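Local coordinates for protein tartrate dehydrogenase/decarboxylase (Pseudomonas putida, PDB 3FLK) that catalyses the NAD-dependent oxidation of tartrate to oxaloglycolate, the oxidative decarboxylation of D-malate to pyruvate, and the conversion of meso-tartrate to D-glycerate, at residues A[33-38]-A[320-325]; A[5-10]-A[68-73]; A[328-333]-A[354-359]. The protein carries 1 engineered substitution. All coordinates share one frame; numbering follows the deposited sequence.

Interaction 1. Residues A[33-38]-A[320-325]; sequences LKHGLA and QRAHDD. With SO4 (sulfate ion), chain J.
A histidine–carboxylate hydrogen bond between His35 and Asp325 ties the C-terminal end of helix 17-35 to helix 317-336, at the periphery of the isocitrate/isopropylmalate dehydrogenase fold. The former helix is the middle of a beta-alpha-beta crossover, in which strand 6-13, helix 17-35 and strand 39-43 follow one another and the two strands lie side by side and parallel. After it Gly36 leaves helical geometry with positive phi. The tie illustrates how a single imidazole can pack by its face and bond by its edge. With CG anti to the carbonyl carbon (chi1 -64°), the ring of His35 lies over the backbone of the facing helix, and Ala322 N sits 3.9 Å above its plane, over the centre. At the ring edge, His35 NE2 gives its hydrogen to Asp325 OD2 over 2.7 Å. The bond is bent (137°), and the donor stands above the carboxylate plane although the oxygen lies close to the ring plane. Lys34 crosses the same carboxylate at about a right angle, with Lys34 CE 3.4 Å from Asp325 OD2; its NZ instead bonds to the carbonyl oxygens of Leu360 and Leu363. Ala322 CB also meets Leu37 CD1 at 3.8 Å, a buried apolar touch extended by Leu309 of helix 299-313. Farther round helix 317-336, His323 bonds through both ring nitrogens: ND1 reaches Asp324 OD1 at 2.8 Å, nearly along the C-O axis, and, toward a sulfate probably from the crystallisation liquor, His323 NE2 reaches sulfate O3 at 2.8 Å.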
loop_
_atom_site.group_PDB
_atom_site.type_symbol
_atom_site.label_atom_id
_atom_site.label_comp_id
_atom_site.label_asym_id
_atom_site.label_seq_id
_atom_site.Cartn_x
_atom_site.Cartn_y
_atom_site.Cartn_z
ATOM N N LEU A 33 -32.875 -3.361 23.198
ATOM C CA LEU A 33 -34.282 -3.168 23.541
ATOM C C LEU A 33 -35.208 -3.895 22.561
ATOM O O LEU A 33 -36.131 -4.594 22.975
ATOM C CB LEU A 33 -34.616 -1.671 23.586
ATOM C CG LEU A 33 -36.052 -1.245 23.922
ATOM C CD1 LEU A 33 -36.380 -1.481 25.396
ATOM C CD2 LEU A 33 -36.273 0.215 23.547
ATOM N N LYS A 34 -34.937 -3.728 21.268
ATOM C CA LYS A 34 -35.762 -4.288 20.195
ATOM C C LYS A 34 -35.790 -5.819 20.181
ATOM O O LYS A 34 -36.836 -6.419 19.938
ATOM C CB LYS A 34 -35.276 -3.766 18.840
ATOM C CG LYS A 34 -36.215 -4.036 17.679
ATOM C CD LYS A 34 -35.564 -3.673 16.357
ATOM C CE LYS A 34 -36.536 -3.810 15.198
ATOM N NZ LYS A 34 -37.530 -2.707 15.184
ATOM N N HIS A 35 -34.640 -6.440 20.433
ATOM C CA HIS A 35 -34.515 -7.895 20.325
ATOM C C HIS A 35 -34.371 -8.604 21.673
ATOM O O HIS A 35 -34.156 -9.816 21.724
ATOM C CB HIS A 35 -33.368 -8.261 19.377
ATOM C CG HIS A 35 -33.596 -7.816 17.967
ATOM N ND1 HIS A 35 -34.317 -8.562 17.060
ATOM C CD2 HIS A 35 -33.220 -6.690 17.314
ATOM C CE1 HIS A 35 -34.365 -7.921 15.905
ATOM N NE2 HIS A 35 -33.708 -6.782 16.033
ATOM N N GLY A 36 -34.503 -7.842 22.757
ATOM C CA GLY A 36 -34.467 -8.394 24.110
ATOM C C GLY A 36 -33.110 -8.915 24.542
ATOM O O GLY A 36 -33.024 -9.881 25.304
ATOM N N LEU A 37 -32.047 -8.277 24.057
ATOM C CA LEU A 37 -30.687 -8.658 24.428
ATOM C C LEU A 37 -30.337 -8.080 25.790
ATOM O O LEU A 37 -30.773 -6.979 26.139
ATOM C CB LEU A 37 -29.668 -8.165 23.391
ATOM C CG LEU A 37 -29.959 -8.252 21.890
ATOM C CD1 LEU A 37 -28.855 -7.559 21.107
ATOM C CD2 LEU A 37 -30.133 -9.689 21.416
ATOM N N ALA A 38 -29.547 -8.824 26.557
ATOM C CA ALA A 38 -29.046 -8.328 27.830
ATOM C C ALA A 38 -27.584 -7.924 27.681
ATOM O O ALA A 38 -26.697 -8.778 27.583
ATOM C CB ALA A 38 -29.226 -9.369 28.925
ATOM N N GLN A 320 -28.247 -12.394 16.033
ATOM C CA GLN A 320 -28.082 -12.368 14.581
ATOM C C GLN A 320 -29.047 -11.378 13.929
ATOM O O GLN A 320 -28.668 -10.651 13.007
ATOM C CB GLN A 320 -28.259 -13.765 13.980
ATOM C CG GLN A 320 -27.878 -13.863 12.503
ATOM C CD GLN A 320 -26.429 -13.475 12.239
ATOM O OE1 GLN A 320 -25.505 -14.029 12.838
ATOM N NE2 GLN A 320 -26.226 -12.517 11.339
ATOM N N ARG A 321 -30.286 -11.353 14.416
ATOM C CA ARG A 321 -31.296 -10.416 13.928
ATOM C C ARG A 321 -30.947 -8.979 14.300
ATOM O O ARG A 321 -31.215 -8.057 13.532
ATOM C CB ARG A 321 -32.685 -10.775 14.462
ATOM C CG ARG A 321 -33.305 -12.006 13.817
ATOM C CD ARG A 321 -34.794 -12.113 14.141
ATOM N NE ARG A 321 -35.039 -12.414 15.552
ATOM C CZ ARG A 321 -35.233 -13.635 16.043
ATOM N NH1 ARG A 321 -35.218 -14.693 15.239
ATOM N NH2 ARG A 321 -35.449 -13.801 17.340
ATOM N N ALA A 322 -30.357 -8.800 15.482
ATOM C CA ALA A 322 -29.887 -7.489 15.928
ATOM C C ALA A 322 -28.785 -6.962 15.007
ATOM O O ALA A 322 -28.818 -5.798 14.608
ATOM C CB ALA A 322 -29.407 -7.548 17.367
ATOM N N HIS A 323 -27.830 -7.832 14.665
ATOM C CA HIS A 323 -26.793 -7.511 13.681
ATOM C C HIS A 323 -27.411 -7.089 12.352
ATOM O O HIS A 323 -27.070 -6.036 11.809
ATOM C CB HIS A 323 -25.849 -8.702 13.457
ATOM C CG HIS A 323 -24.996 -8.571 12.232
ATOM N ND1 HIS A 323 -25.411 -8.990 10.986
ATOM C CD2 HIS A 323 -23.758 -8.049 12.058
ATOM C CE1 HIS A 323 -24.465 -8.736 10.100
ATOM N NE2 HIS A 323 -23.451 -8.166 10.725
ATOM N N ASP A 324 -28.321 -7.920 11.842
ATOM C CA ASP A 324 -28.965 -7.692 10.549
ATOM C C ASP A 324 -29.770 -6.392 10.515
ATOM O O ASP A 324 -29.757 -5.682 9.511
ATOM C CB ASP A 324 -29.856 -8.885 10.170
ATOM C CG ASP A 324 -29.069 -10.182 9.978
ATOM O OD1 ASP A 324 -27.830 -10.195 10.175
ATOM O OD2 ASP A 324 -29.703 -11.204 9.633
ATOM N N ASP A 325 -30.462 -6.086 11.612
ATOM C CA ASP A 325 -31.242 -4.849 11.719
ATOM C C ASP A 325 -30.354 -3.610 11.770
ATOM O O ASP A 325 -30.721 -2.558 11.245
ATOM C CB ASP A 325 -32.167 -4.885 12.940
ATOM C CG ASP A 325 -33.444 -5.676 12.689
ATOM O OD1 ASP A 325 -33.626 -6.200 11.568
ATOM O OD2 ASP A 325 -34.269 -5.769 13.619
HETATM S S SO4 J . -21.591 -7.770 7.657
HETATM O O1 SO4 J . -20.272 -7.701 7.034
HETATM O O2 SO4 J . -21.929 -9.164 7.928
HETATM O O3 SO4 J . -21.590 -7.025 8.912
HETATM O O4 SO4 J . -22.583 -7.203 6.745
#

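Interaction 2. Residues A[5-10]-A[68-73]; sequences SFRIAA and KQYDAI
Arg7 and Asp71 meet where strand 6-13 begins to pair with the parallel strand 72-77, and the backbone of Arg7 is gripped at both its polar atoms by this one aspartate. Arg7 N bonds to Asp71 OD2 at 2.7 Å, almost straight (170°) and on the anti lone pair, while Asp71 N returns a bond to Arg7 O at 2.9 Å. The carboxylate thus does, at the start of the pairing, what a strand carbonyl does further on, where Ala9 N gives a hydrogen bond to Ala72 O at 3.0 Å. Its plane stands nearly perpendicular to the Phe6 ring, whose edge meets Asp71 CG. The packing is also close around Tyr70, a buried ring held between two unlike partners. Ala9 CB makes a CH-pi contact on one face, 4.1 Å from the ring centroid of Tyr70. Over the opposite face lies the guanidinium of Arg7 in a cation-pi contact, with Arg7 CZ 4.2 Å from the Tyr70 centroid and the two planes 30° apart. A bend at chi3 (74°) folds the arginine over the ring. The phenol is held by a hydrogen bond between Tyr70 OH and Asp42 OD2. Gln69 is exposed, yet its O lies 2.9 Å from Arg7 NH1; the loose end is exposed Ser5, with Ser5 O 4.0 Å from Asp71 OD2. Within the sheet, strand 6-13 runs between 72-77 and 39-43. Met308 of helix 299-313 packs on the face bearing Ile8 and Ala72, and Leu67 of helix 63-67 on that bearing Ala9 and Ile73.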
loop_
_atom_site.group_PDB
_atom_site.type_symbol
_atom_site.label_atom_id
_atom_site.label_comp_id
_atom_site.label_asym_id
_atom_site.label_seq_id
_atom_site.Cartn_x
_atom_site.Cartn_y
_atom_site.Cartn_z
ATOM N N SER A 5 -26.480 -12.611 30.243
ATOM C CA SER A 5 -26.082 -11.206 29.934
ATOM C C SER A 5 -24.623 -11.121 29.501
ATOM O O SER A 5 -23.769 -11.842 30.024
ATOM C CB SER A 5 -26.316 -10.307 31.151
ATOM O OG SER A 5 -26.028 -8.950 30.854
ATOM N N PHE A 6 -24.343 -10.240 28.545
ATOM C CA PHE A 6 -22.970 -9.992 28.115
ATOM C C PHE A 6 -22.431 -8.694 28.708
ATOM O O PHE A 6 -23.094 -7.654 28.665
ATOM C CB PHE A 6 -22.857 -9.981 26.586
ATOM C CG PHE A 6 -23.028 -11.335 25.952
ATOM C CD1 PHE A 6 -22.082 -12.339 26.148
ATOM C CD2 PHE A 6 -24.127 -11.605 25.150
ATOM C CE1 PHE A 6 -22.236 -13.591 25.564
ATOM C CE2 PHE A 6 -24.290 -12.857 24.557
ATOM C CZ PHE A 6 -23.341 -13.850 24.766
ATOM N N ARG A 7 -21.230 -8.773 29.274
ATOM C CA ARG A 7 -20.551 -7.614 29.838
ATOM C C ARG A 7 -19.598 -7.026 28.803
ATOM O O ARG A 7 -18.733 -7.730 28.272
ATOM C CB ARG A 7 -19.769 -7.998 31.095
ATOM C CG ARG A 7 -20.613 -8.497 32.258
ATOM C CD ARG A 7 -19.734 -8.734 33.479
ATOM N NE ARG A 7 -19.321 -7.480 34.114
ATOM C CZ ARG A 7 -18.192 -7.315 34.801
ATOM N NH1 ARG A 7 -17.331 -8.318 34.939
ATOM N NH2 ARG A 7 -17.914 -6.138 35.343
ATOM N N ILE A 8 -19.761 -5.737 28.526
ATOM C CA ILE A 8 -18.969 -5.058 27.506
ATOM C C ILE A 8 -18.044 -4.021 28.132
ATOM O O ILE A 8 -18.493 -3.130 28.858
ATOM C CB ILE A 8 -19.864 -4.330 26.459
ATOM C CG1 ILE A 8 -21.044 -5.200 25.972
ATOM C CG2 ILE A 8 -19.014 -3.740 25.322
ATOM C CD1 ILE A 8 -20.703 -6.590 25.443
ATOM N N ALA A 9 -16.753 -4.138 27.839
ATOM C CA ALA A 9 -15.787 -3.124 28.232
ATOM C C ALA A 9 -15.688 -2.067 27.132
ATOM O O ALA A 9 -15.151 -2.329 26.053
ATOM C CB ALA A 9 -14.431 -3.755 28.506
ATOM N N ALA A 10 -16.233 -0.885 27.410
ATOM C CA ALA A 10 -16.212 0.232 26.469
ATOM C C ALA A 10 -15.019 1.135 26.760
ATOM O O ALA A 10 -14.880 1.665 27.868
ATOM C CB ALA A 10 -17.519 1.015 26.537
ATOM N N LYS A 68 -10.383 -9.286 31.392
ATOM C CA LYS A 68 -10.747 -10.705 31.290
ATOM C C LYS A 68 -12.099 -11.020 31.938
ATOM O O LYS A 68 -12.686 -12.075 31.683
ATOM C CB LYS A 68 -9.647 -11.603 31.865
ATOM C CG LYS A 68 -8.582 -11.992 30.844
ATOM C CD LYS A 68 -7.817 -13.244 31.266
ATOM C CE LYS A 68 -6.603 -12.918 32.126
ATOM N NZ LYS A 68 -5.486 -12.341 31.325
ATOM N N GLN A 69 -12.590 -10.094 32.760
ATOM C CA GLN A 69 -13.905 -10.219 33.393
ATOM C C GLN A 69 -15.038 -9.830 32.437
ATOM O O GLN A 69 -16.219 -9.929 32.786
ATOM C CB GLN A 69 -13.981 -9.364 34.668
ATOM C CG GLN A 69 -12.757 -9.446 35.593
ATOM C CD GLN A 69 -12.316 -10.871 35.889
ATOM O OE1 GLN A 69 -11.176 -11.249 35.604
ATOM N NE2 GLN A 69 -13.217 -11.672 36.452
ATOM N N TYR A 70 -14.672 -9.398 31.230
ATOM C CA TYR A 70 -15.643 -8.949 30.233
ATOM C C TYR A 70 -15.719 -9.891 29.039
ATOM O O TYR A 70 -14.748 -10.576 28.710
ATOM C CB TYR A 70 -15.327 -7.516 29.785
ATOM C CG TYR A 70 -15.537 -6.498 30.880
ATOM C CD1 TYR A 70 -16.744 -5.814 30.997
ATOM C CD2 TYR A 70 -14.533 -6.232 31.813
ATOM C CE1 TYR A 70 -16.947 -4.886 32.010
ATOM C CE2 TYR A 70 -14.727 -5.307 32.831
ATOM C CZ TYR A 70 -15.936 -4.636 32.921
ATOM O OH TYR A 70 -16.135 -3.719 33.923
ATOM N N ASP A 71 -16.884 -9.919 28.400
ATOM C CA ASP A 71 -17.138 -10.807 27.267
ATOM C C ASP A 71 -16.522 -10.294 25.963
ATOM O O ASP A 71 -16.136 -11.086 25.103
ATOM C CB ASP A 71 -18.641 -11.045 27.109
ATOM C CG ASP A 71 -19.233 -11.819 28.281
ATOM O OD1 ASP A 71 -18.947 -13.030 28.405
ATOM O OD2 ASP A 71 -19.980 -11.214 29.081
ATOM N N ALA A 72 -16.441 -8.971 25.823
ATOM C CA ALA A 72 -15.765 -8.354 24.678
ATOM C C ALA A 72 -15.376 -6.902 24.942
ATOM O O ALA A 72 -15.871 -6.274 25.883
ATOM C CB ALA A 72 -16.619 -8.469 23.413
ATOM N N ILE A 73 -14.479 -6.383 24.106
ATOM C CA ILE A 73 -13.999 -5.008 24.224
ATOM C C ILE A 73 -14.507 -4.176 23.046
ATOM O O ILE A 73 -14.320 -4.545 21.882
ATOM C CB ILE A 73 -12.450 -4.933 24.299
ATOM C CG1 ILE A 73 -11.913 -5.846 25.411
ATOM C CG2 ILE A 73 -11.986 -3.490 24.512
ATOM C CD1 ILE A 73 -10.422 -6.134 25.316
#

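Interaction 3. Residues A[328-333]-A[354-359]; sequences NAIERV and AAISDT
Arg332, whose CD rests 3.8 Å from Thr359 CG2, brings the flat guanidinium of this contact, and that group is held from within its own helix. At the guanidinium edge, in its plane, Asn328 OD1 accepts a hydrogen bond from Arg332 NE at 3.0 Å, although the donor stands well above the amide's carbonyl plane. What crosses between the segments is therefore the aliphatic stem of the arginine. The axes of segments 328-333 and 354-359 approach to 8.6 Å, at 122°. Val333 CG2 fits against three residues of the second helix, lying 3.7 Å from each of Ala355 O, Ile356 CG1 and Thr359 OG1. One turn earlier Ala329 CB meets Ile356 CG2 at 3.8 Å, and Ile356 also packs on Ile299 and Ile302 of helix 299-313. Thr359 divides its branches: its hydroxyl, beside the backbone N (chi1 -59°), gives its hydrogen to Ala355 O at 2.7 Å, which turns CG2 toward Arg332. No hydrogen bond joins the two segments; Arg332 and Thr359 bond within their own helices, and the contact rests on van der Waals packing, largely apolar, so that it depends on shape fit rather than on directional bonds.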
loop_
_atom_site.group_PDB
_atom_site.type_symbol
_atom_site.label_atom_id
_atom_site.label_comp_id
_atom_site.label_asym_id
_atom_site.label_seq_id
_atom_site.Cartn_x
_atom_site.Cartn_y
_atom_site.Cartn_z
ATOM N N ASN A 328 -29.206 -3.084 8.248
ATOM C CA ASN A 328 -30.381 -2.548 7.564
ATOM C C ASN A 328 -30.536 -1.050 7.838
ATOM O O ASN A 328 -30.725 -0.263 6.911
ATOM C CB ASN A 328 -31.641 -3.314 7.999
ATOM C CG ASN A 328 -32.834 -3.088 7.071
ATOM O OD1 ASN A 328 -32.843 -2.179 6.242
ATOM N ND2 ASN A 328 -33.856 -3.924 7.220
ATOM N N ALA A 329 -30.426 -0.670 9.110
ATOM C CA ALA A 329 -30.536 0.729 9.530
ATOM C C ALA A 329 -29.422 1.596 8.934
ATOM O O ALA A 329 -29.676 2.712 8.483
ATOM C CB ALA A 329 -30.542 0.827 11.052
ATOM N N ILE A 330 -28.196 1.072 8.935
ATOM C CA ILE A 330 -27.049 1.747 8.323
ATOM C C ILE A 330 -27.284 1.982 6.825
ATOM O O ILE A 330 -27.104 3.100 6.339
ATOM C CB ILE A 330 -25.718 0.971 8.575
ATOM C CG1 ILE A 330 -25.278 1.129 10.034
ATOM C CG2 ILE A 330 -24.611 1.461 7.639
ATOM C CD1 ILE A 330 -24.286 0.075 10.518
ATOM N N GLU A 331 -27.702 0.932 6.115
ATOM C CA GLU A 331 -28.006 1.004 4.679
ATOM C C GLU A 331 -29.045 2.078 4.355
ATOM O O GLU A 331 -28.864 2.860 3.420
ATOM C CB GLU A 331 -28.509 -0.351 4.161
ATOM C CG GLU A 331 -27.443 -1.431 4.017
ATOM C CD GLU A 331 -28.028 -2.841 3.947
ATOM O OE1 GLU A 331 -29.222 -2.994 3.602
ATOM O OE2 GLU A 331 -27.287 -3.804 4.247
ATOM N N ARG A 332 -30.125 2.107 5.133
ATOM C CA ARG A 332 -31.234 3.043 4.908
ATOM C C ARG A 332 -30.820 4.500 5.098
ATOM O O ARG A 332 -31.163 5.364 4.289
ATOM C CB ARG A 332 -32.422 2.696 5.812
ATOM C CG ARG A 332 -33.175 1.443 5.379
ATOM C CD ARG A 332 -34.178 1.004 6.429
ATOM N NE ARG A 332 -34.984 -0.128 5.973
ATOM C CZ ARG A 332 -36.239 -0.034 5.540
ATOM N NH1 ARG A 332 -36.855 1.143 5.503
ATOM N NH2 ARG A 332 -36.884 -1.123 5.147
ATOM N N VAL A 333 -30.071 4.757 6.166
ATOM C CA VAL A 333 -29.579 6.093 6.491
ATOM C C VAL A 333 -28.639 6.633 5.400
ATOM O O VAL A 333 -28.731 7.804 5.013
ATOM C CB VAL A 333 -28.931 6.097 7.902
ATOM C CG1 VAL A 333 -27.870 7.167 8.041
ATOM C CG2 VAL A 333 -30.007 6.251 8.976
ATOM N N ALA A 354 -28.328 9.272 15.982
ATOM C CA ALA A 354 -29.766 9.375 16.240
ATOM C C ALA A 354 -30.616 8.837 15.088
ATOM O O ALA A 354 -31.618 8.157 15.320
ATOM C CB ALA A 354 -30.144 10.822 16.548
ATOM N N ALA A 355 -30.214 9.146 13.856
ATOM C CA ALA A 355 -30.929 8.696 12.659
ATOM C C ALA A 355 -30.901 7.173 12.487
ATOM O O ALA A 355 -31.907 6.569 12.113
ATOM C CB ALA A 355 -30.375 9.387 11.416
ATOM N N ILE A 356 -29.752 6.560 12.762
ATOM C CA ILE A 356 -29.613 5.103 12.673
ATOM C C ILE A 356 -30.410 4.424 13.788
ATOM O O ILE A 356 -31.120 3.446 13.544
ATOM C CB ILE A 356 -28.124 4.658 12.687
ATOM C CG1 ILE A 356 -27.404 5.188 11.440
ATOM C CG2 ILE A 356 -28.010 3.130 12.755
ATOM C CD1 ILE A 356 -25.882 5.134 11.505
ATOM N N SER A 357 -30.302 4.963 15.000
ATOM C CA SER A 357 -31.037 4.461 16.158
ATOM C C SER A 357 -32.555 4.515 15.939
ATOM O O SER A 357 -33.263 3.541 16.220
ATOM C CB SER A 357 -30.644 5.243 17.414
ATOM O OG SER A 357 -31.128 4.606 18.582
ATOM N N ASP A 358 -33.044 5.645 15.425
ATOM C CA ASP A 358 -34.471 5.814 15.142
ATOM C C ASP A 358 -34.963 4.895 14.027
ATOM O O ASP A 358 -36.037 4.297 14.140
ATOM C CB ASP A 358 -34.797 7.267 14.788
ATOM C CG ASP A 358 -36.282 7.489 14.547
ATOM O OD1 ASP A 358 -37.097 7.053 15.392
ATOM O OD2 ASP A 358 -36.635 8.091 13.510
ATOM N N THR A 359 -34.185 4.799 12.951
ATOM C CA THR A 359 -34.500 3.915 11.828
ATOM C C THR A 359 -34.597 2.460 12.298
ATOM O O THR A 359 -35.516 1.737 11.907
ATOM C CB THR A 359 -33.454 4.054 10.696
ATOM O OG1 THR A 359 -33.425 5.412 10.241
ATOM C CG2 THR A 359 -33.781 3.146 9.519
#

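Interaction 1 lies on the same side of the chain's centre as each of the other two, and all three are away from the substrate, metal and cofactor sites. Interactions 1 and 2, with centres about 17 Å apart, interlock along the chain: 5-10 comes first, then 33-38, 68-73 and 320-325. They also touch, for Ala38 O lies 2.9 Å from Phe6 N, a probable hydrogen bond at the entry to strand 39-43, beside strand 6-13. Interaction 3, its centre about 14 Å from that of interaction 1, uses residues 328-333, a little further along the same helix. Interactions 2 and 3 do not touch. The N-terminal crossover and the C-terminal helix 349-361 thus both pack on helix 317-336.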